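Local coordinates for protein glutamine synthetase (Helicobacter pylori, PDB 5ZLI) that belongs to the glutamine synthetase family as a type I beta enzyme, pairing a beta-Grasp domain with a catalytic domain in an assembly of twelve chains, at residues V282-W285 against L291-G294; L300-L305 against K393-P398; L312-G317 against L385-D390; S340-S345 against S350-I355. One frame throughout, in Å; residues are numbered along the deposited sequence.

Interaction 1: V282-W285 against L291-G294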
# COMPACT_ATOMS: atom_id res chain seq x y z
N VAL B 282 -23.29 -48.19 -27.38
CA VAL B 282 -23.05 -48.94 -28.62
C VAL B 282 -24.30 -49.69 -29.08
O VAL B 282 -25.11 -50.15 -28.28
CB VAL B 282 -21.87 -49.94 -28.46
CG1 VAL B 282 -20.61 -49.23 -28.03
CG2 VAL B 282 -22.23 -51.03 -27.48
N SER B 283 -24.47 -49.78 -30.40
CA SER B 283 -25.32 -50.78 -31.02
C SER B 283 -24.66 -51.15 -32.34
O SER B 283 -24.04 -50.30 -33.00
CB SER B 283 -26.78 -50.33 -31.32
OG SER B 283 -26.90 -49.28 -32.28
N VAL B 284 -24.81 -52.40 -32.74
CA VAL B 284 -24.38 -52.86 -34.05
C VAL B 284 -25.64 -53.19 -34.84
O VAL B 284 -26.47 -53.98 -34.37
CB VAL B 284 -23.46 -54.07 -33.94
CG1 VAL B 284 -23.00 -54.47 -35.31
CG2 VAL B 284 -22.31 -53.76 -33.02
N TRP B 285 -25.76 -52.64 -36.05
CA TRP B 285 -26.90 -52.91 -36.91
C TRP B 285 -26.41 -53.55 -38.20
O TRP B 285 -25.24 -53.42 -38.59
CB TRP B 285 -27.70 -51.65 -37.26
CG TRP B 285 -28.29 -50.97 -36.08
CD1 TRP B 285 -27.69 -50.74 -34.89
CD2 TRP B 285 -29.62 -50.45 -35.97
NE1 TRP B 285 -28.55 -50.09 -34.04
CE2 TRP B 285 -29.75 -49.91 -34.68
CE3 TRP B 285 -30.71 -50.40 -36.84
CZ2 TRP B 285 -30.93 -49.32 -34.23
CZ3 TRP B 285 -31.88 -49.81 -36.40
CH2 TRP B 285 -31.98 -49.28 -35.10
N LEU B 291 -29.01 -55.72 -34.21
CA LEU B 291 -28.62 -57.04 -33.75
C LEU B 291 -28.50 -57.13 -32.24
O LEU B 291 -28.39 -58.24 -31.71
CB LEU B 291 -27.30 -57.48 -34.39
CG LEU B 291 -27.27 -57.99 -35.84
CD1 LEU B 291 -27.82 -56.97 -36.77
CD2 LEU B 291 -25.88 -58.38 -36.23
N PHE B 292 -28.57 -56.01 -31.52
CA PHE B 292 -28.43 -56.06 -30.08
C PHE B 292 -29.73 -56.38 -29.39
O PHE B 292 -29.72 -56.87 -28.27
CB PHE B 292 -27.89 -54.73 -29.56
CG PHE B 292 -26.41 -54.67 -29.49
CD1 PHE B 292 -25.64 -55.34 -30.43
CD2 PHE B 292 -25.77 -53.98 -28.48
CE1 PHE B 292 -24.26 -55.32 -30.38
CE2 PHE B 292 -24.38 -53.94 -28.42
CZ PHE B 292 -23.63 -54.61 -29.38
N SER B 293 -30.85 -56.13 -30.05
CA SER B 293 -32.16 -56.42 -29.51
C SER B 293 -32.55 -57.87 -29.77
O SER B 293 -32.46 -58.35 -30.90
CB SER B 293 -33.18 -55.48 -30.12
OG SER B 293 -33.25 -55.72 -31.51
N GLY B 294 -33.01 -58.53 -28.74
CA GLY B 294 -33.48 -59.89 -28.86
C GLY B 294 -34.24 -60.19 -27.60
O GLY B 294 -34.64 -59.28 -26.87

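Interaction 2: L300-L305 against K393-P398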
# COMPACT_ATOMS: atom_id res chain seq x y z
N LEU B 300 -32.10 -57.82 -25.06
CA LEU B 300 -30.83 -57.88 -25.74
C LEU B 300 -30.65 -59.26 -26.35
O LEU B 300 -31.14 -60.25 -25.81
CB LEU B 300 -29.69 -57.63 -24.77
CG LEU B 300 -29.72 -56.25 -24.11
CD1 LEU B 300 -28.81 -56.28 -22.89
CD2 LEU B 300 -29.38 -55.09 -25.08
N SER B 301 -29.90 -59.33 -27.43
CA SER B 301 -29.73 -60.58 -28.14
C SER B 301 -28.50 -61.34 -27.67
O SER B 301 -27.58 -60.80 -27.04
CB SER B 301 -29.66 -60.31 -29.65
OG SER B 301 -28.68 -59.34 -29.98
N GLU B 302 -28.51 -62.65 -27.94
CA GLU B 302 -27.30 -63.46 -27.79
C GLU B 302 -26.11 -62.77 -28.47
O GLU B 302 -25.02 -62.69 -27.91
CB GLU B 302 -27.56 -64.87 -28.38
CG GLU B 302 -26.33 -65.70 -28.75
CD GLU B 302 -26.67 -66.88 -29.69
OE1 GLU B 302 -27.87 -67.18 -29.88
OE2 GLU B 302 -25.72 -67.51 -30.25
N PHE B 303 -26.35 -62.22 -29.66
CA PHE B 303 -25.31 -61.49 -30.38
C PHE B 303 -24.75 -60.36 -29.51
O PHE B 303 -23.52 -60.20 -29.41
CB PHE B 303 -25.91 -60.95 -31.68
CG PHE B 303 -24.93 -60.20 -32.53
CD1 PHE B 303 -24.07 -60.88 -33.38
CD2 PHE B 303 -24.87 -58.82 -32.50
CE1 PHE B 303 -23.17 -60.19 -34.18
CE2 PHE B 303 -23.97 -58.13 -33.29
CZ PHE B 303 -23.11 -58.82 -34.13
N ALA B 304 -25.63 -59.56 -28.90
CA ALA B 304 -25.19 -58.47 -28.02
C ALA B 304 -24.50 -58.99 -26.77
O ALA B 304 -23.52 -58.39 -26.31
CB ALA B 304 -26.37 -57.58 -27.64
N LEU B 305 -25.01 -60.06 -26.16
CA LEU B 305 -24.39 -60.54 -24.93
C LEU B 305 -23.02 -61.13 -25.19
O LEU B 305 -22.14 -61.05 -24.33
CB LEU B 305 -25.26 -61.59 -24.25
CG LEU B 305 -26.40 -61.06 -23.40
CD1 LEU B 305 -27.44 -62.14 -23.29
CD2 LEU B 305 -25.84 -60.69 -22.05
N LYS B 393 -17.32 -63.51 -32.41
CA LYS B 393 -16.59 -64.57 -33.07
C LYS B 393 -16.45 -65.76 -32.14
O LYS B 393 -16.83 -66.88 -32.49
CB LYS B 393 -15.22 -64.06 -33.52
CG LYS B 393 -15.27 -63.02 -34.67
CD LYS B 393 -13.94 -62.30 -34.88
CE LYS B 393 -12.96 -63.15 -35.68
NZ LYS B 393 -13.26 -63.17 -37.15
N ASN B 394 -15.98 -65.52 -30.92
CA ASN B 394 -15.69 -66.59 -29.97
C ASN B 394 -16.84 -66.88 -29.01
O ASN B 394 -16.62 -67.52 -27.97
CB ASN B 394 -14.43 -66.28 -29.18
CG ASN B 394 -13.23 -66.12 -30.07
OD1 ASN B 394 -13.38 -65.82 -31.25
ND2 ASN B 394 -12.04 -66.35 -29.52
N LYS B 395 -18.05 -66.40 -29.33
CA LYS B 395 -19.25 -66.64 -28.54
C LYS B 395 -18.97 -66.51 -27.05
O LYS B 395 -19.26 -67.40 -26.25
CB LYS B 395 -19.78 -68.04 -28.85
CG LYS B 395 -19.94 -68.40 -30.33
CD LYS B 395 -21.22 -67.86 -30.99
CE LYS B 395 -21.56 -68.67 -32.24
NZ LYS B 395 -22.89 -68.35 -32.82
N ILE B 396 -18.42 -65.36 -26.65
CA ILE B 396 -17.95 -65.19 -25.28
C ILE B 396 -19.12 -64.85 -24.36
O ILE B 396 -19.85 -63.88 -24.58
CB ILE B 396 -16.85 -64.12 -25.19
CG1 ILE B 396 -15.63 -64.50 -26.03
CG2 ILE B 396 -16.41 -63.96 -23.74
CD1 ILE B 396 -14.39 -63.64 -25.79
N ASP B 397 -19.27 -65.63 -23.29
CA ASP B 397 -20.27 -65.40 -22.26
C ASP B 397 -19.82 -64.25 -21.37
O ASP B 397 -18.70 -64.28 -20.85
CB ASP B 397 -20.46 -66.68 -21.42
CG ASP B 397 -21.77 -66.71 -20.65
OD1 ASP B 397 -22.63 -67.53 -21.02
OD2 ASP B 397 -21.95 -65.94 -19.69
N PRO B 398 -20.65 -63.23 -21.15
CA PRO B 398 -20.24 -62.11 -20.30
C PRO B 398 -20.39 -62.40 -18.82
O PRO B 398 -20.09 -61.52 -18.00
CB PRO B 398 -21.22 -61.01 -20.72
CG PRO B 398 -22.45 -61.74 -21.05
CD PRO B 398 -22.02 -63.05 -21.66

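Interaction 3: L312-G317 against L385-D390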
# COMPACT_ATOMS: atom_id res chain seq x y z
N LEU B 312 -16.01 -57.24 -22.05
CA LEU B 312 -15.64 -57.51 -20.66
C LEU B 312 -14.35 -58.32 -20.54
O LEU B 312 -13.60 -58.15 -19.57
CB LEU B 312 -16.78 -58.21 -19.91
CG LEU B 312 -17.93 -57.28 -19.51
CD1 LEU B 312 -19.11 -58.03 -18.88
CD2 LEU B 312 -17.42 -56.14 -18.58
N ARG B 313 -14.11 -59.26 -21.48
CA ARG B 313 -12.93 -60.12 -21.39
C ARG B 313 -11.66 -59.31 -21.56
O ARG B 313 -10.72 -59.44 -20.76
CB ARG B 313 -12.95 -61.21 -22.46
CG ARG B 313 -11.69 -62.08 -22.47
CD ARG B 313 -11.68 -63.12 -21.34
NE ARG B 313 -12.80 -64.05 -21.47
CZ ARG B 313 -12.82 -65.09 -22.30
NH1 ARG B 313 -11.79 -65.35 -23.09
NH2 ARG B 313 -13.89 -65.86 -22.35
N HIS B 314 -11.64 -58.46 -22.57
CA HIS B 314 -10.48 -57.65 -22.88
C HIS B 314 -10.49 -56.35 -22.09
O HIS B 314 -9.58 -55.52 -22.29
CB HIS B 314 -10.42 -57.36 -24.38
CG HIS B 314 -10.58 -58.57 -25.24
ND1 HIS B 314 -9.69 -59.62 -25.21
CD2 HIS B 314 -11.49 -58.86 -26.20
CE1 HIS B 314 -10.07 -60.54 -26.08
NE2 HIS B 314 -11.15 -60.10 -26.70
N ALA B 315 -11.45 -56.18 -21.18
CA ALA B 315 -11.69 -54.89 -20.55
C ALA B 315 -10.41 -54.30 -19.95
O ALA B 315 -10.03 -53.17 -20.28
CB ALA B 315 -12.76 -55.05 -19.48
N ARG B 316 -9.72 -55.05 -19.09
CA ARG B 316 -8.55 -54.49 -18.42
C ARG B 316 -7.49 -54.01 -19.41
O ARG B 316 -6.79 -53.04 -19.15
CB ARG B 316 -7.95 -55.49 -17.41
CG ARG B 316 -8.96 -55.87 -16.36
CD ARG B 316 -8.40 -55.84 -14.96
NE ARG B 316 -6.97 -56.14 -14.83
CZ ARG B 316 -6.25 -55.81 -13.75
NH1 ARG B 316 -6.82 -55.17 -12.74
NH2 ARG B 316 -4.97 -56.11 -13.68
N GLY B 317 -7.33 -54.70 -20.55
CA GLY B 317 -6.43 -54.19 -21.56
C GLY B 317 -7.02 -53.07 -22.39
O GLY B 317 -6.28 -52.17 -22.82
N LEU B 385 -14.95 -51.58 -30.55
CA LEU B 385 -15.58 -52.44 -31.55
C LEU B 385 -14.77 -53.70 -31.80
O LEU B 385 -15.33 -54.78 -31.91
CB LEU B 385 -15.82 -51.67 -32.84
CG LEU B 385 -16.37 -52.61 -33.92
CD1 LEU B 385 -17.76 -53.18 -33.59
CD2 LEU B 385 -16.42 -51.84 -35.26
N MET B 386 -13.44 -53.59 -31.84
CA MET B 386 -12.62 -54.78 -32.03
C MET B 386 -12.76 -55.77 -30.88
O MET B 386 -12.56 -56.97 -31.07
CB MET B 386 -11.14 -54.43 -32.19
CG MET B 386 -10.74 -53.61 -33.40
SD MET B 386 -11.14 -54.28 -35.01
CE MET B 386 -10.00 -55.66 -35.13
N ALA B 387 -13.08 -55.29 -29.68
CA ALA B 387 -13.22 -56.22 -28.57
C ALA B 387 -14.58 -56.86 -28.53
O ALA B 387 -14.71 -58.00 -28.08
CB ALA B 387 -12.98 -55.51 -27.24
N GLY B 388 -15.61 -56.13 -28.95
CA GLY B 388 -16.92 -56.73 -29.03
C GLY B 388 -17.01 -57.76 -30.14
O GLY B 388 -17.64 -58.81 -29.96
N MET B 389 -16.27 -57.55 -31.23
CA MET B 389 -16.35 -58.49 -32.35
C MET B 389 -15.66 -59.79 -32.01
O MET B 389 -16.12 -60.86 -32.42
CB MET B 389 -15.74 -57.88 -33.61
CG MET B 389 -16.57 -56.82 -34.28
SD MET B 389 -15.74 -56.16 -35.74
CE MET B 389 -15.79 -57.62 -36.79
N ASP B 390 -14.55 -59.72 -31.28
CA ASP B 390 -13.96 -60.92 -30.73
C ASP B 390 -15.01 -61.70 -29.93
O ASP B 390 -15.09 -62.93 -30.03
CB ASP B 390 -12.77 -60.54 -29.84
CG ASP B 390 -11.77 -61.66 -29.69
OD1 ASP B 390 -11.20 -62.10 -30.72
OD2 ASP B 390 -11.56 -62.10 -28.54

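Interaction 4: S340-S345 against S350-I355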
# COMPACT_ATOMS: atom_id res chain seq x y z
N SER B 340 -15.60 -49.37 -10.84
CA SER B 340 -14.42 -50.14 -10.52
C SER B 340 -14.63 -51.65 -10.72
O SER B 340 -13.64 -52.40 -10.72
CB SER B 340 -13.96 -49.87 -9.07
OG SER B 340 -12.67 -50.41 -8.80
N ILE B 341 -15.87 -52.09 -10.94
CA ILE B 341 -16.23 -53.51 -11.04
C ILE B 341 -16.78 -53.76 -12.44
O ILE B 341 -17.69 -53.06 -12.89
CB ILE B 341 -17.27 -53.91 -9.98
CG1 ILE B 341 -16.85 -53.50 -8.57
CG2 ILE B 341 -17.50 -55.42 -10.01
CD1 ILE B 341 -15.68 -54.25 -8.02
N LEU B 342 -16.27 -54.81 -13.10
CA LEU B 342 -16.58 -55.08 -14.51
C LEU B 342 -17.74 -56.07 -14.65
O LEU B 342 -17.59 -57.23 -15.02
CB LEU B 342 -15.33 -55.62 -15.21
CG LEU B 342 -14.19 -54.67 -15.49
CD1 LEU B 342 -12.97 -55.48 -15.91
CD2 LEU B 342 -14.62 -53.72 -16.59
N THR B 343 -18.95 -55.56 -14.43
CA THR B 343 -20.15 -56.36 -14.65
C THR B 343 -21.21 -55.48 -15.30
O THR B 343 -21.03 -54.27 -15.48
CB THR B 343 -20.67 -56.98 -13.34
OG1 THR B 343 -19.56 -57.27 -12.48
CG2 THR B 343 -21.39 -58.28 -13.63
N TYR B 344 -22.31 -56.09 -15.69
CA TYR B 344 -23.43 -55.39 -16.30
C TYR B 344 -24.65 -55.47 -15.39
O TYR B 344 -24.78 -56.39 -14.58
CB TYR B 344 -23.73 -55.99 -17.71
CG TYR B 344 -23.99 -57.51 -17.70
CD1 TYR B 344 -22.94 -58.43 -17.55
CD2 TYR B 344 -25.29 -58.03 -17.83
CE1 TYR B 344 -23.17 -59.80 -17.52
CE2 TYR B 344 -25.52 -59.41 -17.80
CZ TYR B 344 -24.46 -60.28 -17.65
OH TYR B 344 -24.68 -61.64 -17.62
N SER B 345 -25.55 -54.49 -15.53
CA SER B 345 -26.82 -54.51 -14.81
C SER B 345 -27.72 -53.43 -15.38
O SER B 345 -27.25 -52.37 -15.78
CB SER B 345 -26.63 -54.30 -13.30
OG SER B 345 -26.00 -55.42 -12.73
N SER B 350 -23.35 -48.29 -10.61
CA SER B 350 -22.14 -48.85 -10.05
C SER B 350 -21.45 -49.83 -10.99
O SER B 350 -20.27 -50.15 -10.79
CB SER B 350 -22.48 -49.53 -8.72
OG SER B 350 -23.50 -50.49 -8.91
N ALA B 351 -22.13 -50.28 -12.04
CA ALA B 351 -21.57 -51.28 -12.94
C ALA B 351 -20.75 -50.65 -14.07
O ALA B 351 -20.91 -49.48 -14.41
CB ALA B 351 -22.69 -52.14 -13.53
N SER B 352 -19.79 -51.44 -14.59
CA SER B 352 -18.99 -51.01 -15.74
C SER B 352 -19.84 -50.83 -16.99
O SER B 352 -19.63 -49.89 -17.76
CB SER B 352 -17.86 -51.99 -16.00
OG SER B 352 -16.98 -51.95 -14.91
N VAL B 353 -20.74 -51.77 -17.25
CA VAL B 353 -21.69 -51.63 -18.34
C VAL B 353 -23.07 -51.47 -17.74
O VAL B 353 -23.38 -52.02 -16.67
CB VAL B 353 -21.67 -52.82 -19.31
CG1 VAL B 353 -22.30 -52.40 -20.64
CG2 VAL B 353 -20.23 -53.32 -19.47
N ARG B 354 -23.91 -50.73 -18.45
CA ARG B 354 -25.23 -50.45 -17.93
C ARG B 354 -26.23 -50.67 -19.04
O ARG B 354 -26.01 -50.25 -20.17
CB ARG B 354 -25.32 -49.02 -17.41
CG ARG B 354 -26.70 -48.56 -17.26
CD ARG B 354 -26.75 -47.42 -16.32
NE ARG B 354 -28.00 -46.74 -16.49
CZ ARG B 354 -28.19 -45.83 -17.41
NH1 ARG B 354 -27.15 -45.48 -18.16
NH2 ARG B 354 -29.37 -45.24 -17.54
N ILE B 355 -27.31 -51.36 -18.70
CA ILE B 355 -28.45 -51.53 -19.60
C ILE B 355 -29.47 -50.46 -19.26
O ILE B 355 -30.03 -50.48 -18.14
CB ILE B 355 -29.05 -52.93 -19.46
CG1 ILE B 355 -28.00 -53.97 -19.80
CG2 ILE B 355 -30.20 -53.08 -20.38
CD1 ILE B 355 -27.22 -54.48 -18.58

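Interaction 1: V282-W285 against L291-G294
Phe292 lays its ring against the backbone of Val282, Ser283 and Val284, and this is the tight part of the contact. One ring face takes the CA of Ser283 in a CH-pi contact, 4.2 Å from the ring centroid and 14° off the normal, with the N of Val284 over the same face. The two valines meet different ring atoms: Val282 CG2 comes obliquely to Phe292 CE2 at 3.7 Å, and Val284 CG2 meets Phe292 CE1 at 3.6 Å. Val284 owes that reach to its first torsion, -177°, which sets CG2 beside its own backbone N. Strand 278-286 pairs antiparallel with the short strand 289-290, a beta hairpin, and the chain leaving this hairpin turns Phe292 back toward the strand it has just run beside. Farther in, Phe307 meets the Phe292 ring edge-to-face and also packs on both valines, while Phe366 lies close with its ring inclined.

Toward the hairpin end the contact thins out. A backbone bond from Leu291 N to Val284 O, 3.1 Å long, links strand 278-286 to the segment after the hairpin, and Leu291 CD1 comes only to 4.0 Å from the carbonyl carbon of Trp285. Both Leu291 and Trp285 are partly exposed; Trp285 leaves the backbone away from 291-294, and its indole meets Tyr135 edge-to-face.

Interaction 2: L300-L305 against K393-P398
Leu305 and Pro398 supply most of this contact, with Glu302 adding a smaller share at its edge. The proline ring sits beside the carbonyl end of Leu305: its CD is 3.3 Å from Leu305 O and its CG 3.4 Å from the same oxygen. Here the saturated ring lies against the polar backbone atom. The apolar touch is made by one branch, Leu305 CD2, which comes obliquely to Pro398 CG at 3.7 Å. With CG beside its own N (chi1 -82°), Leu305 brings this branch to the proline; Thr296 packs on the same side chain. Pro398 also packs on Leu308 and Leu312, and Ile396 O accepts a hydrogen bond from His306 ND1.

Glu302 works at the solvent edge. Its extended chain brings OE2 to 3.9 Å from Lys395 NZ, a long salt bridge between two exposed residues; both also touch a crystal neighbour, which may influence their poses. Lys395 sits in left-handed backbone conformation (phi 43°) just after helix 377-393 ends, and its side chain bends at chi2 to reach the glutamate. What results is the exit loop of one helix packed along the flank of another, near the first turn of helix 302-313, for which Ser301 occupies the N-cap position.

Interaction 3: L312-G317 against L385-D390
His314, which reaches across to Asp390, is unusual in that it sits at the break between two helices, the first residue to leave the helical path of 302-313 and at the N-cap position of 315-322. From this break its ring runs to helix 377-393, where NE2 gives a 2.7 Å hydrogen bond to Asp390 OD2. The aspartate oxygen lies in the imidazole plane, yet the nitrogen approaches that oxygen from 43° out of the carboxylate plane, the two flat groups being turned 51° against each other. Asp390 presents its acid with CG anti to its own N (chi1 -156°). One turn earlier on the same helix, Ala387 CB touches the ring at its edge, 3.8 Å from His314 CD2.

The other ring nitrogen, ND1, is hydrogen-bonded to Asp436 OD1, and Tyr439 stacks on the ring. With a carboxylate at each nitrogen, the ring is probably held in this rotation, and the surroundings would probably stabilise a positively charged imidazole. All three contact residues are buried. This is a His-carboxylate hydrogen bond inside the helical part of the catalytic domain, tying a helix-to-helix junction to the side of a neighbouring helix.

Interaction 4: S340-S345 against S350-I355
Val353 bonds to both sides of Tyr344: its N donates to Thr343 O at 3.1 Å, nearly straight at 174°, and its O takes a weak bond from Ser345 N at 3.5 Å. Two residues on, Ile355 N gives a further straight bond to Ser345 O at 3.1 Å, though it comes from above the carbonyl plane. In between, the CA of Tyr344 makes a CA-H...O contact with Val353 O at 3.4 Å. At the other end the bond of Ser352 N to Ile341 O is weak and bent, and the approach of Ser352 OG to that same oxygen is too short to trust.

This is the pattern of a parallel pair, in which one residue bonds on both sides of its opposite number, here loosely kept, between strands 341-346 and 351-355, which a very short connection joins. The chain turns a corner at Ser352 and Val353, and 351-355 also pairs antiparallel with 366-368, within the larger mixed sheet.

Apolar side chains pack beside the backbone bonds. Tyr344 and Ile355 lie side by side, pointing the same way, with Ile355 CD1 at the ring edge and 3.9 Å from Tyr344 CB; Val353 CB is 4.1 Å from Tyr344 CB.

Farther out, Tyr344 OH bonds to Gly399 O, while Val353 packs on Phe366, Phe368 and Leu308. Arg354 stretches out in extended form to salt bridges with Glu367 and with Asp74 of a second subunit.

All four contacts belong to the catalytic domain, and helix 302-313 is their common neighbour. Along the chain interaction 1 comes first and closes before the rest begin; interaction 2 then spans the longest separation, enclosing interaction 3, which in turn encloses interaction 4. Centres of interactions 1 and 2 lie about 11 Å apart and those of 2 and 3 about 12 Å apart, while 1 and 4, the farthest pair at about 18 Å between centres, reach the same mixed sheet without touching. Interactions 2 and 3 use two ends of helix 302-313, and Leu312 and Ala315 pack on Leu342 of interaction 4. Interaction 2 touches all the others, so interaction 1 joins the group through it.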